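Local structure of protein Thf1 (Thermosynechococcus elongatus, 5MJR) at residues 22-27 / 53-58; 115-120 / 136-141. The protein may take part in building the photosynthetic membrane and associates with the FtsH protease complex that acts in photosystem II repair. One frame throughout, in Å; residues are numbered along the deposited sequence.

Contact 1: 22-27 / 53-58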
ATOM      1  N   ARG A  22     -17.555 -15.927   3.285  1.00 31.48           N
ATOM      2  CA  ARG A  22     -17.686 -14.470   3.585  1.00 24.40           C
ATOM      3  C   ARG A  22     -17.616 -13.673   2.252  1.00 23.52           C
ATOM      4  O   ARG A  22     -16.690 -13.838   1.413  1.00 23.98           O
ATOM      5  CB  ARG A  22     -16.484 -13.985   4.344  1.00 33.44           C
ATOM      6  CG  ARG A  22     -16.521 -12.514   4.804  1.00 32.27           C
ATOM      7  CD  ARG A  22     -15.121 -11.906   5.296  1.00 42.12           C
ATOM      8  NE  ARG A  22     -15.027 -10.490   5.922  1.00 23.63           N
ATOM      9  CZ  ARG A  22     -15.693 -10.346   7.058  1.00 21.87           C
ATOM     10  NH1 ARG A  22     -16.237 -11.425   7.667  1.00 29.30           N
ATOM     11  NH2 ARG A  22     -15.752  -9.220   7.722  1.00 24.70           N
ATOM     12  N   THR A  23     -18.621 -12.845   2.000  1.00 15.76           N
ATOM     13  CA  THR A  23     -18.662 -12.057   0.728  1.00 16.01           C
ATOM     14  C   THR A  23     -18.300 -10.573   0.948  1.00 11.79           C
ATOM     15  O   THR A  23     -18.164 -10.096   2.063  1.00 12.39           O
ATOM     16  CB  THR A  23     -20.044 -12.125   0.123  1.00 17.18           C
ATOM     17  OG1 THR A  23     -20.893 -11.248   0.900  1.00 18.47           O
ATOM     18  CG2 THR A  23     -20.628 -13.533   0.114  1.00 19.43           C
ATOM     19  N   VAL A  24     -18.097  -9.881  -0.192  1.00 11.68           N
ATOM     20  CA  VAL A  24     -17.893  -8.469  -0.127  1.00 11.44           C
ATOM     21  C   VAL A  24     -18.972  -7.768   0.707  1.00 10.64           C
ATOM     22  O   VAL A  24     -18.748  -6.808   1.397  1.00 10.70           O
ATOM     23  CB  VAL A  24     -17.798  -7.892  -1.576  1.00 12.12           C
ATOM     24  CG1 VAL A  24     -18.083  -6.406  -1.594  1.00 11.79           C
ATOM     25  CG2 VAL A  24     -16.450  -8.225  -2.190  1.00 12.70           C
ATOM     26  N   SER A  25     -20.223  -8.242   0.545  1.00 11.73           N
ATOM     27  CA  SER A  25     -21.316  -7.669   1.320  1.00 12.26           C
ATOM     28  C   SER A  25     -21.143  -7.810   2.836  1.00 11.71           C
ATOM     29  O   SER A  25     -21.459  -6.879   3.603  1.00 12.80           O
ATOM     30  CB  SER A  25     -22.655  -8.230   0.912  1.00 16.03           C
ATOM     31  OG  SER A  25     -22.914  -7.802  -0.447  1.00 16.45           O
ATOM     32  N   ASP A  26     -20.608  -8.974   3.262  1.00 12.73           N
ATOM     33  CA  ASP A  26     -20.283  -9.185   4.667  1.00 12.99           C
ATOM     34  C   ASP A  26     -19.173  -8.201   5.104  1.00 11.83           C
ATOM     35  O   ASP A  26     -19.234  -7.652   6.166  1.00 12.71           O
ATOM     36  CB  ASP A  26     -19.821 -10.627   4.879  1.00 15.91           C
ATOM     37  CG  ASP A  26     -20.928 -11.650   4.688  1.00 19.16           C
ATOM     38  OD1 ASP A  26     -22.105 -11.412   5.158  1.00 28.33           O
ATOM     39  OD2 ASP A  26     -20.629 -12.721   3.989  1.00 23.09           O
ATOM     40  N   THR A  27     -18.153  -8.060   4.257  1.00 10.52           N
ATOM     41  CA  THR A  27     -17.060  -7.133   4.579  1.00 10.34           C
ATOM     42  C   THR A  27     -17.608  -5.656   4.735  1.00  9.78           C
ATOM     43  O   THR A  27     -17.258  -4.963   5.702  1.00  9.86           O
ATOM     44  CB  THR A  27     -15.991  -7.224   3.454  1.00 10.07           C
ATOM     45  OG1 THR A  27     -15.471  -8.540   3.535  1.00 12.96           O
ATOM     46  CG2 THR A  27     -14.876  -6.208   3.659  1.00 12.16           C
ATOM     47  N   GLU A  53     -11.179  -4.230  -3.177  1.00  9.25           N
ATOM     48  CA  GLU A  53      -9.842  -4.616  -3.669  1.00  9.97           C
ATOM     49  C   GLU A  53      -9.142  -5.526  -2.684  1.00  8.91           C
ATOM     50  O   GLU A  53      -8.596  -6.575  -3.114  1.00 10.42           O
ATOM     51  CB  GLU A  53      -9.043  -3.297  -3.916  1.00 11.26           C
ATOM     52  CG  GLU A  53      -7.675  -3.545  -4.479  1.00 13.21           C
ATOM     53  CD  GLU A  53      -6.909  -2.278  -4.741  1.00 15.14           C
ATOM     54  OE1 GLU A  53      -7.249  -1.215  -4.128  1.00 15.85           O
ATOM     55  OE2 GLU A  53      -5.931  -2.312  -5.536  1.00 16.30           O
ATOM     56  N   ILE A  54      -9.147  -5.226  -1.410  1.00  9.18           N
ATOM     57  CA  ILE A  54      -8.473  -6.036  -0.419  1.00  8.92           C
ATOM     58  C   ILE A  54      -9.167  -7.371  -0.295  1.00  9.31           C
ATOM     59  O   ILE A  54      -8.559  -8.398  -0.172  1.00 11.24           O
ATOM     60  CB  ILE A  54      -8.373  -5.290   0.929  1.00  8.50           C
ATOM     61  CG1 ILE A  54      -7.505  -4.030   0.794  1.00  9.79           C
ATOM     62  CG2 ILE A  54      -7.904  -6.225   2.006  1.00 10.47           C
ATOM     63  CD1 ILE A  54      -7.513  -3.133   1.968  1.00 10.99           C
ATOM     64  N   HIS A  55     -10.547  -7.340  -0.290  1.00  9.80           N
ATOM     65  CA  HIS A  55     -11.287  -8.596  -0.114  1.00  9.43           C
ATOM     66  C   HIS A  55     -10.878  -9.567  -1.263  1.00 10.20           C
ATOM     67  O   HIS A  55     -10.662 -10.748  -1.050  1.00 12.28           O
ATOM     68  CB  HIS A  55     -12.781  -8.273  -0.147  1.00 11.19           C
ATOM     69  CG  HIS A  55     -13.610  -9.462   0.029  1.00 11.29           C
ATOM     70  ND1 HIS A  55     -14.246  -9.752   1.224  1.00 15.04           N
ATOM     71  CD2 HIS A  55     -13.945 -10.431  -0.852  1.00 13.76           C
ATOM     72  CE1 HIS A  55     -14.915 -10.887   1.053  1.00 14.56           C
ATOM     73  NE2 HIS A  55     -14.729 -11.352  -0.187  1.00 13.77           N
ATOM     74  N   LEU A  56     -10.883  -9.073  -2.495  1.00 10.93           N
ATOM     75  CA  LEU A  56     -10.602  -9.916  -3.654  1.00 11.81           C
ATOM     76  C   LEU A  56      -9.167 -10.470  -3.640  1.00 11.52           C
ATOM     77  O   LEU A  56      -8.925 -11.580  -4.112  1.00 13.42           O
ATOM     78  CB  LEU A  56     -10.935  -9.235  -4.910  1.00 15.56           C
ATOM     79  CG  LEU A  56     -12.433  -8.890  -5.101  1.00 20.45           C
ATOM     80  CD1 LEU A  56     -12.519  -8.142  -6.405  1.00 25.67           C
ATOM     81  CD2 LEU A  56     -13.258 -10.215  -5.078  1.00 25.25           C
ATOM     82  N   LEU A  57      -8.254  -9.709  -3.066  1.00 10.32           N
ATOM     83  CA  LEU A  57      -6.893 -10.276  -2.829  1.00 10.93           C
ATOM     84  C   LEU A  57      -6.944 -11.422  -1.785  1.00 11.30           C
ATOM     85  O   LEU A  57      -6.345 -12.487  -2.027  1.00 12.47           O
ATOM     86  CB  LEU A  57      -5.972  -9.196  -2.380  1.00 12.27           C
ATOM     87  CG  LEU A  57      -5.567  -8.213  -3.476  1.00 13.58           C
ATOM     88  CD1 LEU A  57      -4.827  -7.024  -2.893  1.00 13.95           C
ATOM     89  CD2 LEU A  57      -4.686  -8.912  -4.522  1.00 15.52           C
ATOM     90  N   ARG A  58      -7.645 -11.203  -0.673  0.50 12.20           N
ATOM     91  CA  ARG A  58      -7.627 -12.226   0.380  0.50 15.04           C
ATOM     92  C   ARG A  58      -8.215 -13.548  -0.138  0.50 16.42           C
ATOM     93  O   ARG A  58      -7.766 -14.627   0.314  0.50 19.19           O
ATOM     94  CB  ARG A  58      -8.427 -11.726   1.576  0.50 17.28           C
ATOM     95  CG  ARG A  58      -7.675 -10.640   2.345  0.50 19.03           C
ATOM     96  CD  ARG A  58      -8.383 -10.184   3.650  0.50 21.62           C
ATOM     97  NE  ARG A  58      -9.756  -9.747   3.442  0.50 17.78           N
ATOM     98  CZ  ARG A  58     -10.889 -10.344   3.876  0.50 18.01           C
ATOM     99  NH1 ARG A  58     -10.812 -11.476   4.696  0.50 26.24           N
ATOM    100  NH2 ARG A  58     -12.107  -9.678   3.507  0.50 11.75           N
TER
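His-55 reaches from helix 41-58 to the first turn of helix 24-34 and meets Thr-27 and Val-24 there. Its CG stands anti to the backbone N (chi1 -180°), which carries the imidazole straight across to the other helix. ND1 and Thr-27 OG1 share a hydrogen bond of 2.9 Å at the ring edge, and either could be the donor. CG2 of Val-24 lies over the ring face, 3.9 Å from its centroid, in a CH-pi contact. The backbone fits round the same ring: Arg-22 O is at the edge, 3.5 Å from His-55 CE1, and Val-24 N sits above a face near the rim.

Arg-58 has two conformers; in the one described it bends at chi3 (-55°), and its NH2 lies 3.6 Å from Thr-27 OG1. The extended Arg-22 chain crosses it at a slant, the guanidinium planes 72° apart. The closeness of like charges is probably eased by nearby acids, since Arg-58 makes salt bridges to Glu-101 and Glu-102; Arg-22 NH2 is hydrogen-bonded to Ala-100 O.

The turn that receives His-55 is fixed by reciprocal bonds: Thr-23 N donates to Asp-26 OD2 (2.8 Å), and Asp-26 N to Thr-23 OG1 (3.3 Å). Thr-23 is the N-cap, and the pair forms a classic capping box at the start of helix 24-34.

Contact 2: 115-120 / 136-141; sequences WQQYQG and SAPLNS
Trp-115 and Tyr-118 both hold CG anti to their own carbonyl carbon (chi1 -66° and -52°), and from positions three residues apart the two rings reach Pro-138 in different ways. The indole presents a face: Pro-138 CG sits 3.6 Å from the centroid of its five-membered ring and 13° off the normal, a CH-pi contact. The phenol instead turns its edge to the proline, with Tyr-118 CE2 3.8 Å from Pro-138 CD. The peptide bond before Pro-138 is cis.

Tyr-118 OH is gripped on the other segment by two hydrogen bonds. It donates to Ser-136 OG, in the plane of the ring, at 2.7 Å, and accepts from Leu-139 N at 3.1 Å. Leu-139 CB also packs against the phenol, 3.6 Å from Tyr-118 CZ. Ser-136 OG is bonded in addition to Glu-129, a second-shell residue that would help position the serine for the tyrosine.

At the far end of the indole, Ser-141 OG approaches the ring edge, 3.1 Å from Trp-115 CZ2. This hydroxyl donates to Pro-138 O (2.7 Å) in the carbonyl plane, and the same oxygen also accepts from Ser-141 N; both bonds close the start of the 3-10 segment 139-141 on Pro-138 O. The indole NE1 is hydrogen-bonded to Pro-67 O. An alanine in place of Trp-115 would be likely to leave the Pro-138 ring without its aromatic cover and the carbonyl of Pro-67 without this N-H.

The two loops, which precede and follow helix 123-131, meet beside it, and Ile-126 of that helix packs against both Tyr-118 and Leu-139. Helix 67-80 touches Trp-115 through Leu-68 and Leu-71, while the ring of Phe-159 in helix 150-162 meets the indole.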
ATOM      1  N   TRP A 115       9.371   0.186   7.658  1.00  9.36           N
ATOM      2  CA  TRP A 115      10.194   0.627   6.531  1.00  9.72           C
ATOM      3  C   TRP A 115      11.022   1.866   6.838  1.00  9.71           C
ATOM      4  O   TRP A 115      11.949   2.191   6.067  1.00 11.23           O
ATOM      5  CB  TRP A 115       9.280   0.801   5.326  1.00  9.43           C
ATOM      6  CG  TRP A 115       8.658  -0.428   4.792  1.00  9.20           C
ATOM      7  CD1 TRP A 115       7.447  -0.962   5.161  1.00  9.49           C
ATOM      8  CD2 TRP A 115       9.136  -1.272   3.774  1.00  8.01           C
ATOM      9  NE1 TRP A 115       7.161  -2.057   4.443  1.00  9.00           N
ATOM     10  CE2 TRP A 115       8.181  -2.308   3.558  1.00  7.98           C
ATOM     11  CE3 TRP A 115      10.295  -1.306   3.021  1.00  8.88           C
ATOM     12  CZ2 TRP A 115       8.332  -3.306   2.619  1.00  8.28           C
ATOM     13  CZ3 TRP A 115      10.480  -2.278   2.098  1.00  9.71           C
ATOM     14  CH2 TRP A 115       9.521  -3.301   1.920  1.00  9.13           C
ATOM     15  N   GLN A 116      10.656   2.586   7.898  1.00 11.47           N
ATOM     16  CA  GLN A 116      11.385   3.815   8.226  1.00 12.04           C
ATOM     17  C   GLN A 116      12.817   3.562   8.630  1.00 12.35           C
ATOM     18  O   GLN A 116      13.645   4.472   8.593  1.00 13.32           O
ATOM     19  CB  GLN A 116      10.653   4.603   9.268  1.00 12.03           C
ATOM     20  CG  GLN A 116       9.321   5.169   8.750  1.00 18.42           C
ATOM     21  CD  GLN A 116       8.433   5.713   9.762  1.00 25.22           C
ATOM     22  OE1 GLN A 116       8.856   6.118  10.808  1.00 34.37           O
ATOM     23  NE2 GLN A 116       7.081   5.708   9.458  1.00 27.50           N
ATOM     24  N   GLN A 117      13.156   2.299   8.960  1.00 12.34           N
ATOM     25  CA  GLN A 117      14.542   2.009   9.301  1.00 12.47           C
ATOM     26  C   GLN A 117      15.450   2.204   8.105  1.00 11.32           C
ATOM     27  O   GLN A 117      16.644   2.342   8.320  1.00 13.22           O
ATOM     28  CB  GLN A 117      14.700   0.621   9.792  1.00 12.88           C
ATOM     29  CG  GLN A 117      14.396  -0.429   8.772  1.00 12.16           C
ATOM     30  CD  GLN A 117      14.423  -1.811   9.278  1.00 13.77           C
ATOM     31  OE1 GLN A 117      13.323  -2.438   9.598  1.00 20.11           O
ATOM     32  NE2 GLN A 117      15.597  -2.277   9.448  1.00 14.80           N
ATOM     33  N   TYR A 118      14.936   2.298   6.900  1.00 11.02           N
ATOM     34  CA  TYR A 118      15.737   2.533   5.669  1.00 10.85           C
ATOM     35  C   TYR A 118      15.966   3.982   5.345  1.00 11.71           C
ATOM     36  O   TYR A 118      16.594   4.279   4.326  1.00 13.80           O
ATOM     37  CB  TYR A 118      15.209   1.712   4.489  1.00 12.22           C
ATOM     38  CG  TYR A 118      15.067   0.248   4.826  1.00 10.97           C
ATOM     39  CD1 TYR A 118      16.142  -0.596   5.003  1.00 11.94           C
ATOM     40  CD2 TYR A 118      13.801  -0.358   4.963  1.00  9.87           C
ATOM     41  CE1 TYR A 118      16.018  -1.881   5.331  1.00 12.36           C
ATOM     42  CE2 TYR A 118      13.680  -1.650   5.284  1.00 11.45           C
ATOM     43  CZ  TYR A 118      14.789  -2.457   5.487  1.00 11.84           C
ATOM     44  OH  TYR A 118      14.598  -3.771   5.860  1.00 12.07           O
ATOM     45  N   GLN A 119      15.434   4.875   6.204  1.00 12.39           N
ATOM     46  CA  GLN A 119      15.518   6.279   5.916  1.00 15.06           C
ATOM     47  C   GLN A 119      16.932   6.792   5.582  1.00 16.07           C
ATOM     48  O   GLN A 119      17.882   6.449   6.318  1.00 22.46           O
ATOM     49  CB  GLN A 119      14.999   7.038   7.147  1.00 21.49           C
ATOM     50  CG  GLN A 119      14.231   8.308   6.834  1.00 34.92           C
ATOM     51  CD  GLN A 119      13.302   8.699   8.015  1.00 56.48           C
ATOM     52  OE1 GLN A 119      13.855   9.118   9.014  1.00105.04           O
ATOM     53  NE2 GLN A 119      11.926   8.430   7.953  1.00 46.01           N
ATOM     54  N   GLY A 120      17.038   7.500   4.421  1.00 17.14           N
ATOM     55  CA  GLY A 120      18.288   8.203   3.982  1.00 25.87           C
ATOM     56  C   GLY A 120      19.242   7.479   3.061  1.00 36.67           C
ATOM     57  O   GLY A 120      19.994   8.146   2.280  1.00 30.71           O
ATOM     58  N   SER A 136      17.286  -8.057   5.267  1.00 15.88           N
ATOM     59  CA  SER A 136      16.484  -7.829   6.441  1.00 17.56           C
ATOM     60  C   SER A 136      14.977  -7.633   6.155  1.00 13.87           C
ATOM     61  O   SER A 136      14.649  -7.311   5.035  1.00 12.40           O
ATOM     62  CB  SER A 136      17.076  -6.511   7.148  1.00 17.67           C
ATOM     63  OG  SER A 136      16.838  -5.245   6.358  1.00 17.44           O
ATOM     64  N   ALA A 137      14.152  -7.830   7.176  1.00 14.93           N
ATOM     65  CA  ALA A 137      12.715  -7.485   7.084  1.00 12.95           C
ATOM     66  C   ALA A 137      12.568  -6.013   7.498  1.00 10.79           C
ATOM     67  O   ALA A 137      13.166  -5.566   8.462  1.00 13.39           O
ATOM     68  CB  ALA A 137      11.876  -8.372   7.987  1.00 15.03           C
ATOM     69  N   PRO A 138      11.719  -5.271   6.760  1.00  9.24           N
ATOM     70  CA  PRO A 138      10.787  -5.716   5.709  1.00  8.25           C
ATOM     71  C   PRO A 138      11.314  -5.662   4.269  1.00  8.06           C
ATOM     72  O   PRO A 138      10.577  -6.012   3.352  1.00  8.31           O
ATOM     73  CB  PRO A 138       9.629  -4.745   5.866  1.00  8.31           C
ATOM     74  CG  PRO A 138      10.331  -3.458   6.256  1.00  9.71           C
ATOM     75  CD  PRO A 138      11.367  -3.955   7.272  1.00 10.56           C
ATOM     76  N   LEU A 139      12.599  -5.277   4.091  1.00  9.53           N
ATOM     77  CA  LEU A 139      13.107  -5.203   2.719  1.00  8.68           C
ATOM     78  C   LEU A 139      12.928  -6.510   1.941  1.00  8.73           C
ATOM     79  O   LEU A 139      12.752  -6.545   0.737  1.00  9.61           O
ATOM     80  CB  LEU A 139      14.600  -4.785   2.789  1.00  9.89           C
ATOM     81  CG  LEU A 139      15.303  -4.665   1.451  1.00 10.36           C
ATOM     82  CD1 LEU A 139      14.697  -3.688   0.467  1.00 12.54           C
ATOM     83  CD2 LEU A 139      16.751  -4.375   1.688  1.00 12.68           C
ATOM     84  N   ASN A 140      13.047  -7.649   2.684  1.00  8.82           N
ATOM     85  CA  ASN A 140      12.853  -8.930   2.092  1.00  9.72           C
ATOM     86  C   ASN A 140      11.527  -9.144   1.323  1.00  9.19           C
ATOM     87  O   ASN A 140      11.427  -9.967   0.428  1.00 10.45           O
ATOM     88  CB  ASN A 140      12.991 -10.079   3.098  1.00 10.35           C
ATOM     89  CG  ASN A 140      11.919 -10.058   4.193  1.00 11.51           C
ATOM     90  OD1 ASN A 140      11.450  -9.039   4.636  1.00 11.47           O
ATOM     91  ND2 ASN A 140      11.560 -11.294   4.639  1.00 16.45           N
ATOM     92  N   SER A 141      10.505  -8.351   1.727  1.00  7.96           N
ATOM     93  CA  SER A 141       9.236  -8.380   1.077  1.00  9.33           C
ATOM     94  C   SER A 141       9.208  -7.810  -0.336  1.00  9.74           C
ATOM     95  O   SER A 141       8.259  -7.983  -1.055  1.00 10.08           O
ATOM     96  CB  SER A 141       8.137  -7.704   1.934  1.00  9.68           C
ATOM     97  OG  SER A 141       8.216  -6.351   1.995  1.00 11.47           O
TER

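All of contact 1 precedes contact 2 in sequence, and the two lie on opposite sides of the chain's centre. There are about 29 Å between their centres and about 13 Å between their nearest atoms; they do not meet directly. Contact 1 pairs the two N-terminal helices, 24-34 and 41-58, whereas contact 2 joins two loops on the other side of the chain, before and after helix 123-131. Two helices touch segments of both: helix 67-80 packs on Ile-54 and Leu-57 and also on Trp-115, and helix 150-162 offers Arg-150 to Glu-53 and Phe-159 to Trp-115. Both contacts belong to the all-helical fold of the Thf1 family.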